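Alpha-1,4-endofucoidanase (Mariniflexile fucanivorans, PDB 6DLH) hydrolyses alpha-1,4 linkages inside fucoidan chains, as a retaining endo-acting enzyme of glycoside hydrolase family 107. Local coordinates at residues A[33-38]-A[332-337]; A[324-329]-A[336-341]. All blocks are in the same frame, centred on the assembly; numbering follows the deposited sequence.

Contact 1 (A[33-38]-A[332-337]); sequences PNQGLR and RTWNDN. With CA (calcium ion), chain E.
Asn337 packs against the backbone of Gln35, Gly36 and Leu37. Its CB lies 3.6 Å from Gln35 O. CG stands anti to the carbonyl carbon (chi1 -63°), which lays the amide alongside Leu37, both side chains pointing the same way. OD1 of Asn337 is 3.8 Å from Leu37 CG. The backbones meet too: Gly36 CA turns a C-H to Asn337 O at 3.3 Å. Gly36, with no side chain, lets the backbones come this close. Gln35 sends an extended chain to the rim of the Trp334 indole. Amide and ring are nearly coplanar, 12° apart, with Gln35 OE1 3.3 Å from Trp334 CE3. Gln35 NE2 is held by Asp288 O, which probably fixes the turn of the amide. Water makes the polar link. One molecule donates to Gln35 O and Trp334 O and accepts from Asn337 N. Thr333 to Asp336 form a type I beta turn at a calcium ion, bound by Arg332 O, Asn335 OD1 and Asp336 OD1. Phe327, Asp330 and a water complete the site. The contact thus sets a calcium-binding loop against the N-terminal segment leading into strand 46-49, in the domain built on the parallel sheet, probably the catalytic one.

Contact 2 (A[324-329]-A[336-341]); sequences GYAFRD and DNVVAH. With CA (calcium ion), chain E.
Ala340 N donates to Gly324 O at 2.7 Å, almost straight at 170°. Ala326 N donates to Val338 O at 3.1 Å. These two bonds make a single antiparallel bridge, with Tyr325 and Val339 as its non-hydrogen-bonded pair, which closes the base of a calcium-binding loop. A water helps: it accepts from Phe327 N and donates to Val338 O, which is therefore gripped twice. A third bond lies nearer the metal. Arg328 NH1 donates to Asp336 O at 2.9 Å, in the guanidinium plane and at 173°. Two kinks in the Arg328 chain fold it back over Tyr325. There NH1 sits 3.4 Å above the centre of the Tyr325 ring. Tyr325 CG swings beside its own backbone N (chi1 -64°), which brings CD1 to 3.6 Å from Asp336 O. With an alanine in place of Tyr325, the Arg328 guanidinium would lose the ring it lies on and is likely to become freer to swing away from Asp336 O. Apolar contacts add to this. Val338 CG1 meets the edge of the Phe327 ring, 3.7 Å from CE2, and the CB atoms of Ala326 and Ala340 touch. Ala340 also packs on Met319 of helix 307-321. At the metal, Phe327 O binds calcium at 2.4 Å.

Contacts 1 and 2 are two sides of one calcium site, their centres about 8 Å apart. They share Asp336 and Asn337. The ion and its bound water belong to both. The ligands divide between them: contact 1 holds Arg332 and Asn335, contact 2 holds Phe327, and Asp336 lies in both. Asp330, between the segments of contact 2, completes the protein ligands. The contacts meet at the metal, where Asn335 OD1 is 3.2 Å from Phe327 O. Away from it, Gln35 NE2 comes within 4.0 Å of Val338 CG2. Contact 2 closes the loop on itself just before strand 341-342. Contact 1 fastens the same loop to the N-terminal segment.

Contact 1 (A[33-38]-A[332-337])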
ATOM      1  N   PRO A  33      21.809 -21.655 -11.768  1.00 52.43           N
ATOM      2  CA  PRO A  33      23.071 -21.489 -11.039  1.00 50.17           C
ATOM      3  C   PRO A  33      23.173 -20.193 -10.234  1.00 50.10           C
ATOM      4  O   PRO A  33      24.147 -19.978  -9.514  1.00 46.81           O
ATOM      5  CB  PRO A  33      24.122 -21.510 -12.161  1.00 50.08           C
ATOM      6  CG  PRO A  33      23.393 -20.954 -13.370  1.00 51.46           C
ATOM      7  CD  PRO A  33      21.946 -21.381 -13.211  1.00 52.23           C
ATOM      8  N   ASN A  34      22.159 -19.331 -10.371  1.00 52.01           N
ATOM      9  CA  ASN A  34      22.105 -18.079  -9.633  1.00 52.57           C
ATOM     10  C   ASN A  34      21.175 -18.222  -8.426  1.00 49.36           C
ATOM     11  O   ASN A  34      21.126 -17.327  -7.586  1.00 52.53           O
ATOM     12  CB  ASN A  34      21.682 -16.900 -10.517  1.00 52.04           C
ATOM     13  CG  ASN A  34      22.702 -16.535 -11.574  1.00 54.66           C
ATOM     14  OD1 ASN A  34      23.899 -16.444 -11.292  1.00 51.11           O
ATOM     15  ND2 ASN A  34      22.229 -16.306 -12.790  1.00 54.12           N
ATOM     16  N   GLN A  35      20.462 -19.356  -8.350  1.00 45.68           N
ATOM     17  CA  GLN A  35      19.523 -19.643  -7.273  1.00 44.99           C
ATOM     18  C   GLN A  35      20.177 -19.397  -5.917  1.00 42.75           C
ATOM     19  O   GLN A  35      21.213 -19.980  -5.600  1.00 42.21           O
ATOM     20  CB  GLN A  35      19.015 -21.084  -7.337  1.00 42.65           C
ATOM     21  CG  GLN A  35      17.874 -21.363  -6.368  1.00 44.22           C
ATOM     22  CD  GLN A  35      17.488 -22.818  -6.292  1.00 43.26           C
ATOM     23  OE1 GLN A  35      18.160 -23.689  -6.838  1.00 46.78           O
ATOM     24  NE2 GLN A  35      16.388 -23.097  -5.614  1.00 43.64           N
ATOM     25  N   GLY A  36      19.546 -18.525  -5.125  1.00 40.84           N
ATOM     26  CA  GLY A  36      20.017 -18.239  -3.784  1.00 39.45           C
ATOM     27  C   GLY A  36      21.076 -17.144  -3.785  1.00 41.54           C
ATOM     28  O   GLY A  36      20.990 -16.212  -2.991  1.00 41.95           O
ATOM     29  N   LEU A  37      22.070 -17.268  -4.675  1.00 43.08           N
ATOM     30  CA  LEU A  37      23.151 -16.296  -4.781  1.00 43.64           C
ATOM     31  C   LEU A  37      22.577 -14.892  -4.973  1.00 41.44           C
ATOM     32  O   LEU A  37      23.138 -13.911  -4.485  1.00 40.35           O
ATOM     33  CB  LEU A  37      24.071 -16.667  -5.951  1.00 45.44           C
ATOM     34  CG  LEU A  37      25.291 -17.525  -5.607  1.00 49.18           C
ATOM     35  CD1 LEU A  37      25.989 -17.993  -6.880  1.00 52.01           C
ATOM     36  CD2 LEU A  37      26.271 -16.767  -4.719  1.00 47.77           C
ATOM     37  N   ARG A  38      21.446 -14.807  -5.676  1.00 39.86           N
ATOM     38  CA  ARG A  38      20.872 -13.511  -5.987  1.00 44.22           C
ATOM     39  C   ARG A  38      20.145 -12.922  -4.776  1.00 43.95           C
ATOM     40  O   ARG A  38      19.612 -11.817  -4.865  1.00 45.00           O
ATOM     41  CB  ARG A  38      20.029 -13.571  -7.264  1.00 45.47           C
ATOM     42  CG  ARG A  38      18.822 -14.492  -7.206  1.00 46.38           C
ATOM     43  CD  ARG A  38      18.083 -14.350  -8.523  1.00 47.37           C
ATOM     44  NE  ARG A  38      17.258 -15.515  -8.787  1.00 52.99           N
ATOM     45  CZ  ARG A  38      17.642 -16.584  -9.480  1.00 54.50           C
ATOM     46  NH1 ARG A  38      16.887 -17.670  -9.488  1.00 49.25           N
ATOM     47  NH2 ARG A  38      18.775 -16.562 -10.159  1.00 59.04           N
ATOM     48  N   ARG A 332      21.191 -32.616  -1.527  1.00 49.00           N
ATOM     49  CA  ARG A 332      21.097 -31.873  -2.778  1.00 47.10           C
ATOM     50  C   ARG A 332      22.097 -30.717  -2.764  1.00 47.67           C
ATOM     51  O   ARG A 332      22.161 -29.970  -1.795  1.00 52.24           O
ATOM     52  CB  ARG A 332      19.666 -31.365  -2.971  1.00 44.18           C
ATOM     53  CG  ARG A 332      18.596 -32.447  -2.904  1.00 43.11           C
ATOM     54  CD  ARG A 332      17.222 -31.818  -2.764  1.00 42.43           C
ATOM     55  NE  ARG A 332      16.112 -32.712  -3.065  1.00 42.15           N
ATOM     56  CZ  ARG A 332      14.838 -32.334  -3.156  1.00 44.83           C
ATOM     57  NH1 ARG A 332      14.496 -31.066  -2.975  1.00 44.79           N
ATOM     58  NH2 ARG A 332      13.902 -33.224  -3.429  1.00 42.89           N
ATOM     59  N   THR A 333      22.875 -30.561  -3.841  1.00 49.96           N
ATOM     60  CA  THR A 333      23.902 -29.527  -3.899  1.00 49.29           C
ATOM     61  C   THR A 333      23.321 -28.208  -4.406  1.00 47.07           C
ATOM     62  O   THR A 333      23.839 -27.134  -4.106  1.00 50.47           O
ATOM     63  CB  THR A 333      25.056 -29.902  -4.842  1.00 49.77           C
ATOM     64  OG1 THR A 333      24.504 -30.143  -6.139  1.00 51.27           O
ATOM     65  CG2 THR A 333      25.864 -31.091  -4.366  1.00 50.67           C
ATOM     66  N   TRP A 334      22.249 -28.298  -5.193  1.00 42.33           N
ATOM     67  CA  TRP A 334      21.796 -27.165  -5.980  1.00 45.32           C
ATOM     68  C   TRP A 334      21.144 -26.091  -5.106  1.00 46.13           C
ATOM     69  O   TRP A 334      20.934 -24.972  -5.572  1.00 47.54           O
ATOM     70  CB  TRP A 334      20.861 -27.641  -7.098  1.00 42.43           C
ATOM     71  CG  TRP A 334      19.752 -28.529  -6.626  1.00 41.96           C
ATOM     72  CD1 TRP A 334      19.744 -29.893  -6.611  1.00 41.94           C
ATOM     73  CD2 TRP A 334      18.476 -28.113  -6.100  1.00 43.08           C
ATOM     74  NE1 TRP A 334      18.550 -30.355  -6.125  1.00 42.81           N
ATOM     75  CE2 TRP A 334      17.753 -29.289  -5.798  1.00 42.61           C
ATOM     76  CE3 TRP A 334      17.872 -26.871  -5.858  1.00 41.40           C
ATOM     77  CZ2 TRP A 334      16.463 -29.252  -5.264  1.00 42.55           C
ATOM     78  CZ3 TRP A 334      16.599 -26.837  -5.333  1.00 39.41           C
ATOM     79  CH2 TRP A 334      15.904 -28.013  -5.044  1.00 41.26           C
ATOM     80  N   ASN A 335      20.830 -26.434  -3.848  1.00 42.26           N
ATOM     81  CA  ASN A 335      20.075 -25.553  -2.969  1.00 40.98           C
ATOM     82  C   ASN A 335      20.984 -24.940  -1.906  1.00 40.96           C
ATOM     83  O   ASN A 335      20.498 -24.430  -0.898  1.00 42.70           O
ATOM     84  CB  ASN A 335      18.859 -26.258  -2.353  1.00 37.42           C
ATOM     85  CG  ASN A 335      19.191 -27.400  -1.412  1.00 35.89           C
ATOM     86  OD1 ASN A 335      20.330 -27.567  -0.974  1.00 34.17           O
ATOM     87  ND2 ASN A 335      18.193 -28.201  -1.087  1.00 35.78           N
ATOM     88  N   ASP A 336      22.296 -24.965  -2.152  1.00 39.55           N
ATOM     89  CA  ASP A 336      23.276 -24.686  -1.115  1.00 38.40           C
ATOM     90  C   ASP A 336      23.468 -23.187  -0.903  1.00 37.05           C
ATOM     91  O   ASP A 336      24.147 -22.794   0.045  1.00 38.87           O
ATOM     92  CB  ASP A 336      24.609 -25.385  -1.391  1.00 40.39           C
ATOM     93  CG  ASP A 336      24.676 -26.816  -0.887  1.00 42.66           C
ATOM     94  OD1 ASP A 336      23.620 -27.368  -0.484  1.00 39.86           O
ATOM     95  OD2 ASP A 336      25.790 -27.368  -0.891  1.00 44.29           O
ATOM     96  N   ASN A 337      22.892 -22.358  -1.779  1.00 36.64           N
ATOM     97  CA  ASN A 337      23.038 -20.917  -1.636  1.00 36.33           C
ATOM     98  C   ASN A 337      21.717 -20.268  -1.227  1.00 34.16           C
ATOM     99  O   ASN A 337      21.676 -19.057  -1.033  1.00 35.22           O
ATOM    100  CB  ASN A 337      23.619 -20.244  -2.882  1.00 37.56           C
ATOM    101  CG  ASN A 337      25.022 -20.707  -3.197  1.00 40.55           C
ATOM    102  OD1 ASN A 337      25.289 -21.147  -4.315  1.00 42.33           O
ATOM    103  ND2 ASN A 337      25.915 -20.622  -2.223  1.00 38.37           N
TER
HETATM  104 CA    CA E 804      21.971 -28.726   0.086  1.00 39.82          CA
HETATM  105  O   HOH W   1      21.323 -22.477  -4.181  1.00 40.49           O
HETATM  106  O   HOH W   2      23.635 -20.698  -6.629  1.00 43.43           O
HETATM  107  O   HOH W   3      23.411 -16.945  -1.392  1.00 45.03           O
HETATM  108  O   HOH W   4      23.680 -29.870   1.392  1.00 43.50           O

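Contact 2 (A[324-329]-A[336-341])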
ATOM      1  N   GLY A 324      23.315 -18.357   7.880  1.00 30.72           N
ATOM      2  CA  GLY A 324      22.380 -17.724   6.962  1.00 30.29           C
ATOM      3  C   GLY A 324      22.037 -18.568   5.735  1.00 30.06           C
ATOM      4  O   GLY A 324      21.324 -18.094   4.857  1.00 29.34           O
ATOM      5  N   TYR A 325      22.525 -19.815   5.691  1.00 30.97           N
ATOM      6  CA  TYR A 325      22.202 -20.744   4.613  1.00 30.35           C
ATOM      7  C   TYR A 325      21.234 -21.807   5.127  1.00 29.37           C
ATOM      8  O   TYR A 325      21.471 -22.424   6.162  1.00 28.78           O
ATOM      9  CB  TYR A 325      23.478 -21.347   4.013  1.00 31.35           C
ATOM     10  CG  TYR A 325      24.359 -20.325   3.338  1.00 32.29           C
ATOM     11  CD1 TYR A 325      24.013 -19.792   2.105  1.00 32.50           C
ATOM     12  CD2 TYR A 325      25.515 -19.860   3.948  1.00 32.64           C
ATOM     13  CE1 TYR A 325      24.798 -18.827   1.490  1.00 32.33           C
ATOM     14  CE2 TYR A 325      26.314 -18.899   3.344  1.00 33.22           C
ATOM     15  CZ  TYR A 325      25.950 -18.381   2.111  1.00 33.04           C
ATOM     16  OH  TYR A 325      26.714 -17.422   1.515  1.00 35.02           O
ATOM     17  N   ALA A 326      20.144 -22.019   4.386  1.00 30.02           N
ATOM     18  CA  ALA A 326      19.036 -22.810   4.898  1.00 32.35           C
ATOM     19  C   ALA A 326      19.257 -24.312   4.727  1.00 34.41           C
ATOM     20  O   ALA A 326      18.801 -25.093   5.559  1.00 34.50           O
ATOM     21  CB  ALA A 326      17.747 -22.376   4.247  1.00 31.91           C
ATOM     22  N   PHE A 327      19.920 -24.727   3.637  1.00 34.40           N
ATOM     23  CA  PHE A 327      19.815 -26.124   3.244  1.00 34.89           C
ATOM     24  C   PHE A 327      21.180 -26.760   2.990  1.00 36.37           C
ATOM     25  O   PHE A 327      21.313 -27.569   2.079  1.00 37.85           O
ATOM     26  CB  PHE A 327      18.853 -26.270   2.063  1.00 31.63           C
ATOM     27  CG  PHE A 327      17.477 -25.730   2.340  1.00 32.02           C
ATOM     28  CD1 PHE A 327      16.674 -26.306   3.322  1.00 32.31           C
ATOM     29  CD2 PHE A 327      16.990 -24.627   1.651  1.00 31.37           C
ATOM     30  CE1 PHE A 327      15.410 -25.804   3.594  1.00 29.15           C
ATOM     31  CE2 PHE A 327      15.725 -24.126   1.926  1.00 30.12           C
ATOM     32  CZ  PHE A 327      14.936 -24.718   2.892  1.00 29.99           C
ATOM     33  N   ARG A 328      22.172 -26.446   3.830  1.00 36.87           N
ATOM     34  CA  ARG A 328      23.483 -27.057   3.674  1.00 39.77           C
ATOM     35  C   ARG A 328      23.547 -28.372   4.454  1.00 40.49           C
ATOM     36  O   ARG A 328      24.632 -28.850   4.775  1.00 39.51           O
ATOM     37  CB  ARG A 328      24.608 -26.075   4.028  1.00 39.07           C
ATOM     38  CG  ARG A 328      25.372 -25.561   2.816  1.00 40.52           C
ATOM     39  CD  ARG A 328      25.367 -24.071   2.536  1.00 39.73           C
ATOM     40  NE  ARG A 328      26.670 -23.488   2.822  1.00 40.40           N
ATOM     41  CZ  ARG A 328      27.251 -22.496   2.144  1.00 38.11           C
ATOM     42  NH1 ARG A 328      26.660 -21.944   1.096  1.00 36.41           N
ATOM     43  NH2 ARG A 328      28.433 -22.054   2.528  1.00 37.07           N
ATOM     44  N   ASP A 329      22.376 -28.978   4.692  1.00 43.40           N
ATOM     45  CA  ASP A 329      22.233 -30.073   5.640  1.00 42.96           C
ATOM     46  C   ASP A 329      21.684 -31.329   4.961  1.00 41.27           C
ATOM     47  O   ASP A 329      21.503 -32.349   5.614  1.00 44.06           O
ATOM     48  CB  ASP A 329      21.387 -29.644   6.850  1.00 43.12           C
ATOM     49  CG  ASP A 329      19.926 -29.317   6.545  1.00 45.49           C
ATOM     50  OD1 ASP A 329      19.588 -29.095   5.365  1.00 44.79           O
ATOM     51  OD2 ASP A 329      19.127 -29.286   7.500  1.00 47.25           O
ATOM     52  N   ASP A 336      22.296 -24.965  -2.152  1.00 39.55           N
ATOM     53  CA  ASP A 336      23.276 -24.686  -1.115  1.00 38.40           C
ATOM     54  C   ASP A 336      23.468 -23.187  -0.903  1.00 37.05           C
ATOM     55  O   ASP A 336      24.147 -22.794   0.045  1.00 38.87           O
ATOM     56  CB  ASP A 336      24.609 -25.385  -1.391  1.00 40.39           C
ATOM     57  CG  ASP A 336      24.676 -26.816  -0.887  1.00 42.66           C
ATOM     58  OD1 ASP A 336      23.620 -27.368  -0.484  1.00 39.86           O
ATOM     59  OD2 ASP A 336      25.790 -27.368  -0.891  1.00 44.29           O
ATOM     60  N   ASN A 337      22.892 -22.358  -1.779  1.00 36.64           N
ATOM     61  CA  ASN A 337      23.038 -20.917  -1.636  1.00 36.33           C
ATOM     62  C   ASN A 337      21.717 -20.268  -1.227  1.00 34.16           C
ATOM     63  O   ASN A 337      21.676 -19.057  -1.033  1.00 35.22           O
ATOM     64  CB  ASN A 337      23.619 -20.244  -2.882  1.00 37.56           C
ATOM     65  CG  ASN A 337      25.022 -20.707  -3.197  1.00 40.55           C
ATOM     66  OD1 ASN A 337      25.289 -21.147  -4.315  1.00 42.33           O
ATOM     67  ND2 ASN A 337      25.915 -20.622  -2.223  1.00 38.37           N
ATOM     68  N   VAL A 338      20.656 -21.075  -1.096  1.00 33.28           N
ATOM     69  CA  VAL A 338      19.367 -20.592  -0.620  1.00 33.49           C
ATOM     70  C   VAL A 338      19.549 -19.974   0.773  1.00 31.69           C
ATOM     71  O   VAL A 338      20.191 -20.549   1.645  1.00 29.61           O
ATOM     72  CB  VAL A 338      18.316 -21.718  -0.656  1.00 34.37           C
ATOM     73  CG1 VAL A 338      16.990 -21.304  -0.040  1.00 33.95           C
ATOM     74  CG2 VAL A 338      18.105 -22.235  -2.073  1.00 33.10           C
ATOM     75  N   VAL A 339      19.020 -18.762   0.953  1.00 30.75           N
ATOM     76  CA  VAL A 339      19.285 -17.979   2.148  1.00 29.78           C
ATOM     77  C   VAL A 339      18.218 -18.262   3.209  1.00 28.01           C
ATOM     78  O   VAL A 339      17.028 -18.348   2.912  1.00 26.77           O
ATOM     79  CB  VAL A 339      19.384 -16.479   1.800  1.00 32.43           C
ATOM     80  CG1 VAL A 339      19.369 -15.592   3.043  1.00 30.58           C
ATOM     81  CG2 VAL A 339      20.619 -16.197   0.945  1.00 32.88           C
ATOM     82  N   ALA A 340      18.667 -18.423   4.456  1.00 26.05           N
ATOM     83  CA  ALA A 340      17.751 -18.624   5.564  1.00 25.29           C
ATOM     84  C   ALA A 340      17.077 -17.292   5.883  1.00 24.73           C
ATOM     85  O   ALA A 340      17.755 -16.293   6.097  1.00 24.36           O
ATOM     86  CB  ALA A 340      18.502 -19.173   6.751  1.00 23.84           C
ATOM     87  N   HIS A 341      15.739 -17.291   5.900  1.00 24.90           N
ATOM     88  CA  HIS A 341      14.996 -16.069   6.155  1.00 25.47           C
ATOM     89  C   HIS A 341      13.761 -16.372   7.000  1.00 25.22           C
ATOM     90  O   HIS A 341      13.141 -17.420   6.851  1.00 26.51           O
ATOM     91  CB  HIS A 341      14.662 -15.366   4.830  1.00 25.55           C
ATOM     92  CG  HIS A 341      13.505 -14.427   4.912  1.00 23.50           C
ATOM     93  ND1 HIS A 341      12.195 -14.855   4.772  1.00 23.16           N
ATOM     94  CD2 HIS A 341      13.451 -13.097   5.121  1.00 23.07           C
ATOM     95  CE1 HIS A 341      11.384 -13.823   4.887  1.00 22.29           C
ATOM     96  NE2 HIS A 341      12.131 -12.731   5.091  1.00 23.18           N
TER
HETATM   97 CA    CA E 804      21.971 -28.726   0.086  1.00 39.82          CA
HETATM   98  O   HOH W   5      21.052 -23.307   1.588  1.00 33.74           O
HETATM   99  O   HOH W   4      23.680 -29.870   1.392  1.00 43.50           O